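Local coordinates for PF14_0633 protein (Plasmodium falciparum, PDB 3IGM) that binds specific DNA sequences through its AP2 domain, crystallised on its cognate DNA as a domain-swapped dimer, and probably acts as a transcription factor, at residues Glu53-Lys56 and Thr57-Asn60; Asp43-Lys46 and Ala47-Ala51. All coordinates share one frame; numbering follows the deposited sequence.

Contact 1: residues Glu53-Lys56 and Thr57-Asn60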
# COMPACT_ATOMS: atom_id res chain seq x y z
N GLU A 53 3.76 -17.40 1.32
CA GLU A 53 3.69 -18.62 0.51
C GLU A 53 4.90 -18.71 -0.40
O GLU A 53 5.51 -19.78 -0.52
CB GLU A 53 2.42 -18.67 -0.33
CG GLU A 53 1.21 -19.28 0.36
CD GLU A 53 -0.10 -19.01 -0.38
OE1 GLU A 53 -0.06 -18.82 -1.63
OE2 GLU A 53 -1.17 -18.98 0.28
N PHE A 54 5.24 -17.61 -1.07
CA PHE A 54 6.43 -17.61 -1.92
C PHE A 54 7.71 -17.79 -1.10
O PHE A 54 8.63 -18.50 -1.53
CB PHE A 54 6.55 -16.34 -2.78
CG PHE A 54 7.90 -16.22 -3.46
CD1 PHE A 54 8.21 -17.01 -4.57
CD2 PHE A 54 8.88 -15.38 -2.94
CE1 PHE A 54 9.46 -16.94 -5.17
CE2 PHE A 54 10.13 -15.29 -3.53
CZ PHE A 54 10.43 -16.07 -4.65
N MET A 55 7.76 -17.13 0.06
CA MET A 55 8.91 -17.22 0.95
C MET A 55 9.22 -18.66 1.35
O MET A 55 10.38 -19.06 1.40
CB MET A 55 8.69 -16.35 2.20
CG MET A 55 9.88 -16.29 3.14
SD MET A 55 11.40 -15.72 2.34
CE MET A 55 11.10 -13.99 2.35
N LYS A 56 8.16 -19.44 1.60
CA LYS A 56 8.27 -20.84 2.00
C LYS A 56 8.85 -21.72 0.89
O LYS A 56 9.58 -22.69 1.16
CB LYS A 56 6.91 -21.38 2.44
CG LYS A 56 6.42 -20.79 3.75
CD LYS A 56 5.17 -21.50 4.25
CE LYS A 56 4.76 -20.98 5.62
NZ LYS A 56 5.80 -21.25 6.66
N THR A 57 8.51 -21.37 -0.36
CA THR A 57 9.04 -22.00 -1.57
C THR A 57 10.55 -21.87 -1.66
O THR A 57 11.24 -22.72 -2.24
CB THR A 57 8.39 -21.34 -2.82
OG1 THR A 57 7.06 -21.82 -2.97
CG2 THR A 57 9.19 -21.62 -4.09
N VAL A 58 11.08 -20.80 -1.07
CA VAL A 58 12.47 -20.44 -1.23
C VAL A 58 13.28 -20.57 0.08
O VAL A 58 14.37 -19.99 0.24
CB VAL A 58 12.56 -19.05 -1.92
CG1 VAL A 58 12.35 -17.90 -0.94
CG2 VAL A 58 13.85 -18.92 -2.69
N GLU A 59 12.76 -21.36 1.01
CA GLU A 59 13.43 -21.63 2.29
C GLU A 59 14.28 -22.90 2.24
O GLU A 59 13.98 -23.89 2.91
CB GLU A 59 12.43 -21.69 3.43
CG GLU A 59 12.00 -20.33 3.93
CD GLU A 59 10.81 -20.39 4.86
OE1 GLU A 59 10.26 -21.49 5.12
OE2 GLU A 59 10.41 -19.31 5.35
N ASN A 60 15.33 -22.84 1.42
CA ASN A 60 16.27 -23.94 1.24
C ASN A 60 17.65 -23.40 0.87
O ASN A 60 17.81 -22.20 0.64
CB ASN A 60 15.76 -24.94 0.19
CG ASN A 60 15.60 -24.32 -1.19
OD1 ASN A 60 16.56 -24.24 -1.95
ND2 ASN A 60 14.38 -23.89 -1.51
O HOH W 1 9.00 -23.74 3.72
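V58 packs against two residues of the preceding turn at the end of helix 40-57. V58 CG1 sits 4.1 Å from SD of M55 and 4.3 Å from CE2 of F54, approaching the ring obliquely. With CG anti to the backbone N, the bend about CB-CG (chi2 56°) sets SD of M55 against V58. The second subunit completes this apolar patch: its F24 meets F54 edge-to-face and also packs on V58, while its G10 lies against M55.

The backbone bonds show the helix running out. T57 N donates only weakly to E53 O, at 3.4 Å, whereas V58 N takes the shorter i to i-3 bond to M55 O at 3.1 Å, arriving well above the carbonyl plane.

On the polar side, E59 folds back beside K56, the two chains pointing the same way. A water donates both to K56 O (2.8 Å) and to E59 OE1 (2.9 Å), tying the last turn to the carboxylate. K56 NZ and E59 OE1 stay 4.7 Å apart; instead, K56 NZ and E59 OE2 both hydrogen-bond to the Y8 hydroxyl of the second subunit. The unwinding helix end thus offers its partner an apolar patch and a shared polar grip.

Contact 2: residues Asp43-Lys46 and Ala47-Ala51; sequences DKEK and ARLAA
E45 lies alongside R48, one helical turn on, with both chains pointing the same way and the carboxylate set against the guanidinium edge that carries NE and NH2. The grip is side-on and bidentate. R48 NE donates to E45 OE1 at 2.9 Å in a nearly straight bond (169°), close to the guanidinium plane, while R48 NH2 reaches the syn lone pair of E45 OE2 at 2.8 Å. The second bond is more bent, consistent with the 44° between the two planes. A bend in each chain brings the charges together: E45 turns at chi2 (45°), and R48 runs extended as far as CD before folding at chi3, which swings NE back toward the acid.

L49 closes in from the next position. L49 CG sits 3.4 Å from E45 OE2, so the leucine flanks the carboxylate that R48 holds. Beneath these side chains the helix is regular: A47, R48, L49 and A50 donate to the carbonyls four residues back, L49 N to E45 O at 3.0 Å being representative.

W20 of the second subunit packs on A47 and R48 and hydrogen-bonds through NE1 to K44 O, which already accepts from R48 N. W13 of the same subunit makes a cation-pi contact with K44. With two bonds on its carboxylate-facing edge, the guanidinium is held in rotation, its charge is probably largely balanced within the helix, and R48 is kept in place beside the partner's tryptophan.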
# COMPACT_ATOMS: atom_id res chain seq x y z
N ASP A 43 -6.83 -6.66 0.76
CA ASP A 43 -5.85 -6.87 -0.30
C ASP A 43 -4.39 -6.85 0.18
O ASP A 43 -3.54 -7.53 -0.40
CB ASP A 43 -6.08 -5.89 -1.46
CG ASP A 43 -7.35 -6.21 -2.26
OD1 ASP A 43 -7.93 -7.31 -2.09
OD2 ASP A 43 -7.77 -5.35 -3.07
N LYS A 44 -4.12 -6.07 1.23
CA LYS A 44 -2.79 -6.06 1.85
C LYS A 44 -2.52 -7.41 2.53
O LYS A 44 -1.44 -7.99 2.38
CB LYS A 44 -2.64 -4.90 2.85
CG LYS A 44 -1.22 -4.75 3.45
CD LYS A 44 -1.16 -3.57 4.42
CE LYS A 44 0.20 -3.49 5.11
NZ LYS A 44 0.15 -2.61 6.32
N GLU A 45 -3.51 -7.89 3.27
CA GLU A 45 -3.44 -9.19 3.93
C GLU A 45 -3.29 -10.35 2.94
O GLU A 45 -2.50 -11.28 3.19
CB GLU A 45 -4.65 -9.40 4.85
CG GLU A 45 -4.65 -10.73 5.63
CD GLU A 45 -3.29 -11.07 6.25
OE1 GLU A 45 -2.62 -10.17 6.79
OE2 GLU A 45 -2.90 -12.26 6.18
N LYS A 46 -4.02 -10.30 1.82
CA LYS A 46 -3.89 -11.32 0.77
C LYS A 46 -2.52 -11.27 0.10
O LYS A 46 -1.97 -12.32 -0.26
CB LYS A 46 -5.01 -11.18 -0.28
CG LYS A 46 -6.32 -11.81 0.14
CD LYS A 46 -7.50 -11.32 -0.71
CE LYS A 46 -8.81 -11.78 -0.10
NZ LYS A 46 -9.98 -11.07 -0.69
N ALA A 47 -1.97 -10.06 -0.05
CA ALA A 47 -0.61 -9.86 -0.54
C ALA A 47 0.43 -10.42 0.44
O ALA A 47 1.45 -10.96 0.02
CB ALA A 47 -0.35 -8.38 -0.81
N ARG A 48 0.16 -10.29 1.74
CA ARG A 48 1.04 -10.82 2.78
C ARG A 48 1.10 -12.35 2.76
O ARG A 48 2.18 -12.94 2.87
CB ARG A 48 0.63 -10.34 4.16
CG ARG A 48 1.71 -10.56 5.21
CD ARG A 48 1.21 -10.30 6.62
NE ARG A 48 0.11 -11.18 6.98
CZ ARG A 48 0.24 -12.38 7.54
NH1 ARG A 48 1.45 -12.87 7.81
NH2 ARG A 48 -0.84 -13.09 7.83
N LEU A 49 -0.07 -12.97 2.61
CA LEU A 49 -0.18 -14.43 2.50
C LEU A 49 0.56 -14.95 1.26
O LEU A 49 1.39 -15.87 1.36
CB LEU A 49 -1.65 -14.87 2.50
CG LEU A 49 -2.48 -14.56 3.76
CD1 LEU A 49 -3.98 -14.77 3.51
CD2 LEU A 49 -2.01 -15.39 4.97
N ALA A 50 0.29 -14.33 0.11
CA ALA A 50 0.99 -14.64 -1.13
C ALA A 50 2.52 -14.53 -1.01
O ALA A 50 3.25 -15.35 -1.57
CB ALA A 50 0.47 -13.75 -2.27
N ALA A 51 2.98 -13.52 -0.27
CA ALA A 51 4.42 -13.29 -0.07
C ALA A 51 5.05 -14.33 0.87
O ALA A 51 6.20 -14.75 0.68
CB ALA A 51 4.68 -11.87 0.45

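Both contacts lie on helix 40-57, contact 2 from near its start to past its middle and contact 1 where it ends and passes into the loop, their centres about 15 Å apart. Contact 2 closes before contact 1 opens, and the two do not otherwise touch. Each touches the second subunit, so one helix presents successive stations to its partner, met by strands of that subunit's sheet and by residues that precede them. This fits the domain swap, in which the helix packs on the other chain's three-stranded sheet. The nearest atom of contact 2 is about 9 Å from the DNA, that of contact 1 about 24 Å.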